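Local atomic coordinates of tRNA (adenine(58)-N(1))-methyltransferase catalytic subunit TRM61 C-terminal domain-containing protein (Thermoplasma acidophilum, PDB entry 1YB2), a protein that is probably an S-adenosyl-L-methionine-dependent methyltransferase of the TRM61 family, consistent with methylation of adenine 58 in tRNA. Residues A[60-65]-A[75-80]; A[189-194]-A[218-223]; A[232-237]-A[261-266]. All blocks are in the same frame, centred on the assembly; numbering follows the deposited sequence.

Contact 1 of 3, residues A[60-65]-A[75-80]; sequences IEPGDE and VSDFSP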
loop_
_atom_site.group_PDB
_atom_site.type_symbol
_atom_site.label_atom_id
_atom_site.label_comp_id
_atom_site.label_asym_id
_atom_site.label_seq_id
_atom_site.Cartn_x
_atom_site.Cartn_y
_atom_site.Cartn_z
ATOM N N ILE A 60 7.388 -16.876 -25.111
ATOM C CA ILE A 60 6.844 -15.566 -24.785
ATOM C C ILE A 60 7.421 -15.114 -23.445
ATOM O O ILE A 60 7.536 -15.912 -22.518
ATOM C CB ILE A 60 5.291 -15.602 -24.745
ATOM C CG1 ILE A 60 4.712 -16.085 -26.084
ATOM C CG2 ILE A 60 4.716 -14.268 -24.347
ATOM C CD1 ILE A 60 5.363 -15.493 -27.356
ATOM N N GLU A 61 7.786 -13.834 -23.365
ATOM C CA GLU A 61 8.431 -13.264 -22.182
ATOM C C GLU A 61 7.614 -12.080 -21.657
ATOM O O GLU A 61 6.877 -11.445 -22.423
ATOM C CB GLU A 61 9.847 -12.778 -22.530
ATOM C CG GLU A 61 10.751 -13.832 -23.208
ATOM C CD GLU A 61 11.293 -14.900 -22.244
ATOM O OE1 GLU A 61 10.960 -14.889 -21.030
ATOM O OE2 GLU A 61 12.067 -15.770 -22.714
ATOM N N PRO A 62 7.744 -11.780 -20.352
ATOM C CA PRO A 62 7.115 -10.561 -19.827
ATOM C C PRO A 62 7.499 -9.332 -20.666
ATOM O O PRO A 62 8.638 -9.217 -21.130
ATOM C CB PRO A 62 7.704 -10.431 -18.412
ATOM C CG PRO A 62 8.090 -11.852 -18.027
ATOM C CD PRO A 62 8.474 -12.538 -19.314
ATOM N N GLY A 63 6.550 -8.421 -20.858
ATOM C CA GLY A 63 6.786 -7.233 -21.682
ATOM C C GLY A 63 6.483 -7.444 -23.167
ATOM O O GLY A 63 6.359 -6.468 -23.899
ATOM N N ASP A 64 6.356 -8.698 -23.626
ATOM C CA ASP A 64 5.998 -8.946 -25.054
ATOM C C ASP A 64 4.593 -8.405 -25.333
ATOM O O ASP A 64 3.718 -8.450 -24.484
ATOM C CB ASP A 64 6.057 -10.442 -25.451
ATOM C CG ASP A 64 7.475 -11.001 -25.519
ATOM O OD1 ASP A 64 8.460 -10.241 -25.414
ATOM O OD2 ASP A 64 7.613 -12.234 -25.684
ATOM N N GLU A 65 4.396 -7.865 -26.528
ATOM C CA GLU A 65 3.099 -7.352 -26.931
ATOM C C GLU A 65 2.430 -8.390 -27.824
ATOM O O GLU A 65 3.017 -8.855 -28.816
ATOM C CB GLU A 65 3.265 -6.019 -27.677
ATOM C CG GLU A 65 1.982 -5.437 -28.184
ATOM C CD GLU A 65 2.148 -4.019 -28.751
ATOM O OE1 GLU A 65 1.112 -3.422 -29.123
ATOM O OE2 GLU A 65 3.296 -3.507 -28.823
ATOM N N VAL A 75 2.227 -8.921 -22.078
ATOM C CA VAL A 75 2.466 -10.053 -21.183
ATOM C C VAL A 75 3.113 -9.594 -19.876
ATOM O O VAL A 75 4.111 -8.867 -19.862
ATOM C CB VAL A 75 3.317 -11.169 -21.867
ATOM C CG1 VAL A 75 3.520 -12.349 -20.920
ATOM C CG2 VAL A 75 2.645 -11.648 -23.136
ATOM N N SER A 76 2.524 -10.019 -18.769
ATOM C CA SER A 76 3.077 -9.712 -17.468
ATOM C C SER A 76 3.103 -10.953 -16.545
ATOM O O SER A 76 2.277 -11.861 -16.675
ATOM C CB SER A 76 2.244 -8.619 -16.823
ATOM O OG SER A 76 2.753 -8.267 -15.560
ATOM N N ASP A 77 4.045 -10.975 -15.610
ATOM C CA ASP A 77 3.929 -11.886 -14.459
ATOM C C ASP A 77 2.790 -11.381 -13.572
ATOM O O ASP A 77 2.461 -10.199 -13.573
ATOM C CB ASP A 77 5.219 -11.917 -13.634
ATOM C CG ASP A 77 6.380 -12.601 -14.358
ATOM O OD1 ASP A 77 6.158 -13.476 -15.227
ATOM O OD2 ASP A 77 7.537 -12.253 -14.048
ATOM N N PHE A 78 2.193 -12.278 -12.793
ATOM C CA PHE A 78 1.200 -11.855 -11.819
ATOM C C PHE A 78 1.742 -10.807 -10.863
ATOM O O PHE A 78 2.888 -10.878 -10.442
ATOM C CB PHE A 78 0.655 -13.026 -10.993
ATOM C CG PHE A 78 -0.358 -12.595 -9.981
ATOM C CD1 PHE A 78 -1.651 -12.258 -10.383
ATOM C CD2 PHE A 78 -0.009 -12.460 -8.644
ATOM C CE1 PHE A 78 -2.599 -11.843 -9.456
ATOM C CE2 PHE A 78 -0.934 -12.051 -7.719
ATOM C CZ PHE A 78 -2.239 -11.729 -8.128
ATOM N N SER A 79 0.896 -9.835 -10.533
ATOM C CA SER A 79 1.172 -8.855 -9.493
ATOM C C SER A 79 -0.180 -8.553 -8.863
ATOM O O SER A 79 -1.195 -8.583 -9.568
ATOM C CB SER A 79 1.815 -7.610 -10.112
ATOM O OG SER A 79 1.620 -6.467 -9.312
ATOM N N PRO A 80 -0.215 -8.271 -7.544
ATOM C CA PRO A 80 -1.502 -8.045 -6.893
ATOM C C PRO A 80 -2.304 -6.873 -7.452
ATOM O O PRO A 80 -3.518 -6.874 -7.312
ATOM C CB PRO A 80 -1.127 -7.788 -5.421
ATOM C CG PRO A 80 0.261 -7.383 -5.446
ATOM C CD PRO A 80 0.895 -8.130 -6.581
#
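Val75 packs its two methyls against the bend of the loop 60-65. CG2 meets the CG2 methyl of Ile60 at 3.6 Å, the two side chains crossing at about a right angle, while CB of Val75 lies 3.6 Å from the carbonyl O of Glu61. The valine is thus shared between an apolar neighbour and the peptide backbone of the turn. Ile60 can meet it because its CG2 branch stands opposite the backbone N and turns to the valine, whereas the longer CG1 branch leads off, and the residue also packs on Tyr273 of strand 272-274.

The backbone grips Val75 at both ends. Its carbonyl O accepts from Gly63 N at 2.7 Å, and its own N-H reaches Asp64 O at 2.9 Å; both bonds are nearly straight at the hydrogen, 174° and 173°. The gripping groups belong to a type II beta turn from Glu61 to Asp64, in which Gly63 takes a positive phi of 88°, at which a side-chain carbon would collide with the carbonyl O of Pro62. The Asp64 carboxylate braces the turn from within: OD2 accepts the Glu61 N-H from above the carboxylate plane, and OD1 is bonded to Ser269 OG. Toward the exposed Asp77, Pro62 CG rests 3.8 Å from its OD1.

Together these bonds fasten a turn to the last part of strand 71-76 within the FKBP-like N-terminal domain. With both peptide groups of Val75 paired to it and one buried carboxylate serving two donors, the turn is held by directional polar bonds, and the apolar overlap fills in beside them.

Contact 2 of 3, residues A[189-194]-A[218-223]; sequences DPWNHV and EKTVLS
Lys219 runs its aliphatic chain across one face of the Trp191 indole, the two side chains crossing at about a right angle. From CB, 4.1 Å from Trp191 CE3, the chain passes to CG, which lies near the ring-fusion atom CD2 and CG of the indole. CD then sits 3.7 Å above the ring plane, over its centre, and CE reaches Trp191 NE1 at 3.4 Å. The CE methylene makes a CH-pi contact with the five-membered ring, 21° off its normal. A bend at the last torsion, chi4 47°, carries the ammonium past this point, yet NZ remains over the same face, 4.7 Å from the five-ring centroid, in a cation-pi interaction.

The opposite face of the indole is backed by Asp189 CA, and its edge meets Thr220: OG1 approaches CE3 at 3.3 Å in the ring plane and also touches Pro190 CG. That hydroxyl is bonded to Gln216 O one helical turn back. Ser223 OG bonds to the carbonyl O of Thr220 at 2.7 Å, which holds it beside CA and CB of Trp191 and the methyls of Val194.

The contact packs a 3-10 turn against helix 214-223, with Pro190 and Thr220 both resting on strand 205-211 of the methyltransferase domain. Asp186, a predicted S-adenosyl-L-methionine ligand, lies about 8 Å from Pro190 between side chains. No hydrogen bond crosses the interface; the hydroxyls of Thr220 and Ser223 are bonded to carbonyls on their own side, so cohesion probably rests mainly on van der Waals packing, supplemented by the attraction of the lysine charge to an indole face.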
loop_
_atom_site.group_PDB
_atom_site.type_symbol
_atom_site.label_atom_id
_atom_site.label_comp_id
_atom_site.label_asym_id
_atom_site.label_seq_id
_atom_site.Cartn_x
_atom_site.Cartn_y
_atom_site.Cartn_z
ATOM N N ASP A 189 9.037 16.950 -14.129
ATOM C CA ASP A 189 8.830 16.771 -15.568
ATOM C C ASP A 189 9.174 15.361 -16.063
ATOM O O ASP A 189 10.140 15.180 -16.819
ATOM C CB ASP A 189 9.614 17.838 -16.348
ATOM C CG ASP A 189 11.116 17.757 -16.114
ATOM O OD1 ASP A 189 11.542 17.224 -15.059
ATOM O OD2 ASP A 189 11.872 18.222 -17.006
ATOM N N PRO A 190 8.392 14.344 -15.638
ATOM C CA PRO A 190 8.753 12.986 -16.082
ATOM C C PRO A 190 8.685 12.765 -17.602
ATOM O O PRO A 190 9.430 11.928 -18.121
ATOM C CB PRO A 190 7.764 12.091 -15.330
ATOM C CG PRO A 190 6.613 12.977 -14.978
ATOM C CD PRO A 190 7.219 14.339 -14.741
ATOM N N TRP A 191 7.817 13.499 -18.308
ATOM C CA TRP A 191 7.731 13.394 -19.779
ATOM C C TRP A 191 9.084 13.604 -20.471
ATOM O O TRP A 191 9.303 13.115 -21.573
ATOM C CB TRP A 191 6.645 14.325 -20.367
ATOM C CG TRP A 191 6.750 15.743 -19.860
ATOM C CD1 TRP A 191 7.480 16.754 -20.411
ATOM C CD2 TRP A 191 6.157 16.279 -18.666
ATOM N NE1 TRP A 191 7.361 17.903 -19.644
ATOM C CE2 TRP A 191 6.560 17.635 -18.568
ATOM C CE3 TRP A 191 5.312 15.751 -17.680
ATOM C CZ2 TRP A 191 6.146 18.465 -17.526
ATOM C CZ3 TRP A 191 4.906 16.577 -16.642
ATOM C CH2 TRP A 191 5.327 17.923 -16.572
ATOM N N ASN A 192 10.004 14.304 -19.820
ATOM C CA ASN A 192 11.315 14.570 -20.416
ATOM C C ASN A 192 12.321 13.466 -20.152
ATOM O O ASN A 192 13.455 13.525 -20.654
ATOM C CB ASN A 192 11.876 15.905 -19.916
ATOM C CG ASN A 192 11.188 17.101 -20.545
ATOM O OD1 ASN A 192 10.843 17.090 -21.730
ATOM N ND2 ASN A 192 10.978 18.138 -19.753
ATOM N N HIS A 193 11.910 12.459 -19.371
ATOM C CA HIS A 193 12.825 11.396 -18.927
ATOM C C HIS A 193 12.286 9.981 -19.093
ATOM O O HIS A 193 12.862 9.029 -18.573
ATOM C CB HIS A 193 13.231 11.651 -17.472
ATOM C CG HIS A 193 13.717 13.048 -17.242
ATOM N ND1 HIS A 193 14.882 13.529 -17.805
ATOM C CD2 HIS A 193 13.181 14.077 -16.547
ATOM C CE1 HIS A 193 15.047 14.791 -17.455
ATOM N NE2 HIS A 193 14.031 15.147 -16.692
ATOM N N VAL A 194 11.196 9.843 -19.844
ATOM C CA VAL A 194 10.586 8.541 -20.030
ATOM C C VAL A 194 11.486 7.560 -20.788
ATOM O O VAL A 194 11.572 6.412 -20.394
ATOM C CB VAL A 194 9.129 8.615 -20.590
ATOM C CG1 VAL A 194 8.170 8.972 -19.468
ATOM C CG2 VAL A 194 9.013 9.628 -21.735
ATOM N N GLU A 218 -1.672 14.383 -17.722
ATOM C CA GLU A 218 -2.025 14.168 -19.121
ATOM C C GLU A 218 -0.792 14.221 -20.026
ATOM O O GLU A 218 -0.633 13.390 -20.912
ATOM C CB GLU A 218 -3.078 15.187 -19.555
ATOM C CG GLU A 218 -3.434 15.168 -21.038
ATOM C CD GLU A 218 -4.536 16.146 -21.366
ATOM O OE1 GLU A 218 -4.405 17.345 -20.995
ATOM O OE2 GLU A 218 -5.533 15.719 -21.997
ATOM N N LYS A 219 0.075 15.203 -19.789
ATOM C CA LYS A 219 1.342 15.307 -20.518
ATOM C C LYS A 219 2.226 14.057 -20.310
ATOM O O LYS A 219 2.897 13.586 -21.226
ATOM C CB LYS A 219 2.093 16.548 -20.045
ATOM C CG LYS A 219 3.169 17.014 -20.998
ATOM C CD LYS A 219 3.627 18.428 -20.638
ATOM C CE LYS A 219 4.719 18.922 -21.593
ATOM N NZ LYS A 219 4.386 18.680 -23.044
ATOM N N THR A 220 2.250 13.559 -19.084
ATOM C CA THR A 220 2.994 12.342 -18.755
ATOM C C THR A 220 2.458 11.146 -19.551
ATOM O O THR A 220 3.230 10.376 -20.131
ATOM C CB THR A 220 2.950 12.070 -17.243
ATOM O OG1 THR A 220 3.566 13.159 -16.546
ATOM C CG2 THR A 220 3.660 10.741 -16.878
ATOM N N VAL A 221 1.132 10.989 -19.572
ATOM C CA VAL A 221 0.514 9.853 -20.255
ATOM C C VAL A 221 0.787 9.915 -21.759
ATOM O O VAL A 221 1.129 8.908 -22.380
ATOM C CB VAL A 221 -1.019 9.755 -19.973
ATOM C CG1 VAL A 221 -1.671 8.714 -20.896
ATOM C CG2 VAL A 221 -1.271 9.387 -18.513
ATOM N N LEU A 222 0.677 11.113 -22.321
ATOM C CA LEU A 222 0.926 11.336 -23.746
ATOM C C LEU A 222 2.355 10.999 -24.128
ATOM O O LEU A 222 2.595 10.557 -25.236
ATOM C CB LEU A 222 0.599 12.790 -24.133
ATOM C CG LEU A 222 -0.817 13.116 -24.630
ATOM C CD1 LEU A 222 -1.894 12.242 -23.978
ATOM C CD2 LEU A 222 -1.136 14.587 -24.406
ATOM N N SER A 223 3.293 11.189 -23.206
ATOM C CA SER A 223 4.702 10.866 -23.467
ATOM C C SER A 223 5.055 9.361 -23.434
ATOM O O SER A 223 6.140 8.981 -23.871
ATOM C CB SER A 223 5.615 11.604 -22.486
ATOM O OG SER A 223 5.593 10.993 -21.198
#

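Contact 3 of 3, residues A[232-237]-A[261-266]; sequences LETVEL and FITFAI
Val235 and Ile262 face each other in a hydrogen-bonded antiparallel pair at the close-packed middle of these two strands. Val235 N donates to Ile262 O and Ile262 N to Val235 O, each at 2.9 Å, while Val235 CG2 lies 4.0 Å from Ile262 CB. On the other face, beside helix 214-223, the hydroxyls of Thr234 and Thr263 approach each other, though the place of Thr234 OG1 is less certain. Toward Leu232 the pairing breaks into a classic beta bulge: Leu232 and Glu233 both face Phe264, whose O accepts from Leu232 N at 2.9 Å and only weakly from Glu233 N.

The looser, partly exposed places are two glutamates, one on each face: Glu233 alongside the Phe264 ring on the Val235 face, its CG 4.0 Å from CD1, and Glu236 alongside Phe261 on the threonine face. Glu236 CG, opposite the backbone N (chi1 175°), lies off-centre over the phenyl ring, the carboxylate turned 26° from the ring plane; OE1 forms a salt bridge with Arg240 of the second subunit.

Strand 258-267 runs antiparallel between strand 205-211 and the edge strand 229-242, completing the 3-2-1-4-5-7-6 order of the class I (Rossmann-like) methyltransferase sheet. Ser217 and Val221 of helix 214-223 cover the threonine face, and residues Thr234 to Leu237 pair antiparallel with a strand of the second subunit, carrying the sheet across the dimer.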
loop_
_atom_site.group_PDB
_atom_site.type_symbol
_atom_site.label_atom_id
_atom_site.label_comp_id
_atom_site.label_asym_id
_atom_site.label_seq_id
_atom_site.Cartn_x
_atom_site.Cartn_y
_atom_site.Cartn_z
ATOM N N LEU A 232 -1.176 1.870 -18.342
ATOM C CA LEU A 232 -2.119 0.923 -17.749
ATOM C C LEU A 232 -3.321 1.713 -17.275
ATOM O O LEU A 232 -4.432 1.484 -17.727
ATOM C CB LEU A 232 -1.482 0.163 -16.576
ATOM C CG LEU A 232 -0.354 -0.833 -16.909
ATOM C CD1 LEU A 232 0.246 -1.447 -15.635
ATOM C CD2 LEU A 232 -0.847 -1.926 -17.825
ATOM N N GLU A 233 -3.080 2.655 -16.368
ATOM C CA GLU A 233 -4.129 3.512 -15.874
ATOM C C GLU A 233 -3.558 4.675 -15.098
ATOM O O GLU A 233 -2.412 4.624 -14.607
ATOM C CB GLU A 233 -5.125 2.725 -15.013
ATOM C CG GLU A 233 -4.680 2.350 -13.636
ATOM C CD GLU A 233 -5.843 1.856 -12.774
ATOM O OE1 GLU A 233 -7.019 1.949 -13.211
ATOM O OE2 GLU A 233 -5.578 1.386 -11.645
ATOM N N THR A 234 -4.368 5.717 -15.007
ATOM C CA THR A 234 -4.069 6.903 -14.221
ATOM C C THR A 234 -5.295 7.163 -13.373
ATOM O O THR A 234 -6.446 7.140 -13.883
ATOM C CB THR A 234 -3.794 8.136 -15.102
ATOM O OG1 THR A 234 -2.602 7.935 -15.849
ATOM C CG2 THR A 234 -3.615 9.384 -14.259
ATOM N N VAL A 235 -5.048 7.394 -12.089
ATOM C CA VAL A 235 -6.094 7.714 -11.138
ATOM C C VAL A 235 -5.880 9.081 -10.493
ATOM O O VAL A 235 -4.740 9.506 -10.265
ATOM C CB VAL A 235 -6.224 6.641 -10.033
ATOM C CG1 VAL A 235 -6.595 5.267 -10.662
ATOM C CG2 VAL A 235 -4.957 6.539 -9.181
ATOM N N GLU A 236 -6.982 9.772 -10.225
ATOM C CA GLU A 236 -6.985 10.887 -9.292
ATOM C C GLU A 236 -7.389 10.347 -7.908
ATOM O O GLU A 236 -8.463 9.749 -7.743
ATOM C CB GLU A 236 -7.927 11.986 -9.788
ATOM C CG GLU A 236 -8.097 13.158 -8.810
ATOM C CD GLU A 236 -9.068 14.203 -9.332
ATOM O OE1 GLU A 236 -9.957 13.862 -10.136
ATOM O OE2 GLU A 236 -8.933 15.372 -8.940
ATOM N N LEU A 237 -6.505 10.527 -6.928
ATOM C CA LEU A 237 -6.741 10.085 -5.559
ATOM C C LEU A 237 -6.876 11.320 -4.708
ATOM O O LEU A 237 -5.982 12.177 -4.729
ATOM C CB LEU A 237 -5.559 9.259 -5.025
ATOM C CG LEU A 237 -5.726 7.759 -4.752
ATOM C CD1 LEU A 237 -4.611 7.232 -3.855
ATOM C CD2 LEU A 237 -7.069 7.423 -4.122
ATOM N N PHE A 261 -2.185 12.618 -8.544
ATOM C CA PHE A 261 -2.489 12.005 -9.830
ATOM C C PHE A 261 -1.429 10.936 -10.063
ATOM O O PHE A 261 -0.239 11.243 -10.138
ATOM C CB PHE A 261 -2.493 13.059 -10.932
ATOM C CG PHE A 261 -3.635 14.047 -10.819
ATOM C CD1 PHE A 261 -4.774 13.905 -11.606
ATOM C CD2 PHE A 261 -3.590 15.084 -9.892
ATOM C CE1 PHE A 261 -5.839 14.791 -11.492
ATOM C CE2 PHE A 261 -4.654 15.985 -9.773
ATOM C CZ PHE A 261 -5.781 15.829 -10.580
ATOM N N ILE A 262 -1.858 9.682 -10.120
ATOM C CA ILE A 262 -0.921 8.566 -10.133
ATOM C C ILE A 262 -1.076 7.783 -11.428
ATOM O O ILE A 262 -2.157 7.262 -11.719
ATOM C CB ILE A 262 -1.127 7.641 -8.925
ATOM C CG1 ILE A 262 -1.077 8.460 -7.611
ATOM C CG2 ILE A 262 -0.081 6.507 -8.937
ATOM C CD1 ILE A 262 -1.681 7.706 -6.399
ATOM N N THR A 263 0.002 7.726 -12.206
ATOM C CA THR A 263 0.023 7.016 -13.493
ATOM C C THR A 263 0.851 5.731 -13.359
ATOM O O THR A 263 1.971 5.752 -12.839
ATOM C CB THR A 263 0.623 7.912 -14.606
ATOM O OG1 THR A 263 -0.249 9.016 -14.842
ATOM C CG2 THR A 263 0.849 7.134 -15.935
ATOM N N PHE A 264 0.283 4.614 -13.801
ATOM C CA PHE A 264 1.005 3.341 -13.880
ATOM C C PHE A 264 1.257 2.965 -15.335
ATOM O O PHE A 264 0.362 3.081 -16.171
ATOM C CB PHE A 264 0.194 2.214 -13.229
ATOM C CG PHE A 264 -0.121 2.448 -11.785
ATOM C CD1 PHE A 264 -1.363 2.963 -11.402
ATOM C CD2 PHE A 264 0.834 2.175 -10.799
ATOM C CE1 PHE A 264 -1.668 3.191 -10.048
ATOM C CE2 PHE A 264 0.544 2.397 -9.433
ATOM C CZ PHE A 264 -0.705 2.899 -9.062
ATOM N N ALA A 265 2.459 2.479 -15.620
ATOM C CA ALA A 265 2.843 2.065 -16.970
ATOM C C ALA A 265 3.700 0.802 -16.888
ATOM O O ALA A 265 4.454 0.611 -15.915
ATOM C CB ALA A 265 3.605 3.198 -17.672
ATOM N N ILE A 266 3.570 -0.066 -17.884
ATOM C CA ILE A 266 4.412 -1.274 -17.978
ATOM C C ILE A 266 5.464 -1.162 -19.093
ATOM O O ILE A 266 5.149 -0.742 -20.201
ATOM C CB ILE A 266 3.527 -2.567 -18.131
ATOM C CG1 ILE A 266 4.356 -3.857 -18.090
ATOM C CG2 ILE A 266 2.584 -2.484 -19.378
ATOM C CD1 ILE A 266 3.492 -5.110 -17.879
#

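From the N terminus the three contacts close loops in series, without nesting or crossing. Contact 1 closes a short one through the strands 65-68 and 71-76 of the N-terminal domain. Contact 2 closes a longer loop in the methyltransferase domain, through helix 194-199 and strand 205-211, and contact 3 follows by joining the last two long strands of that sheet. Contacts 2 and 3 adjoin through Val221, whose CG2 packs near the hydroxyl of Thr263 and beside Thr234. Contact 1 meets contact 3 where Ile266 CD1 reaches Ser76 CB, linking the two domains, whereas contacts 1 and 2 stay about 14 Å apart at their nearest atoms. All three touch the second subunit.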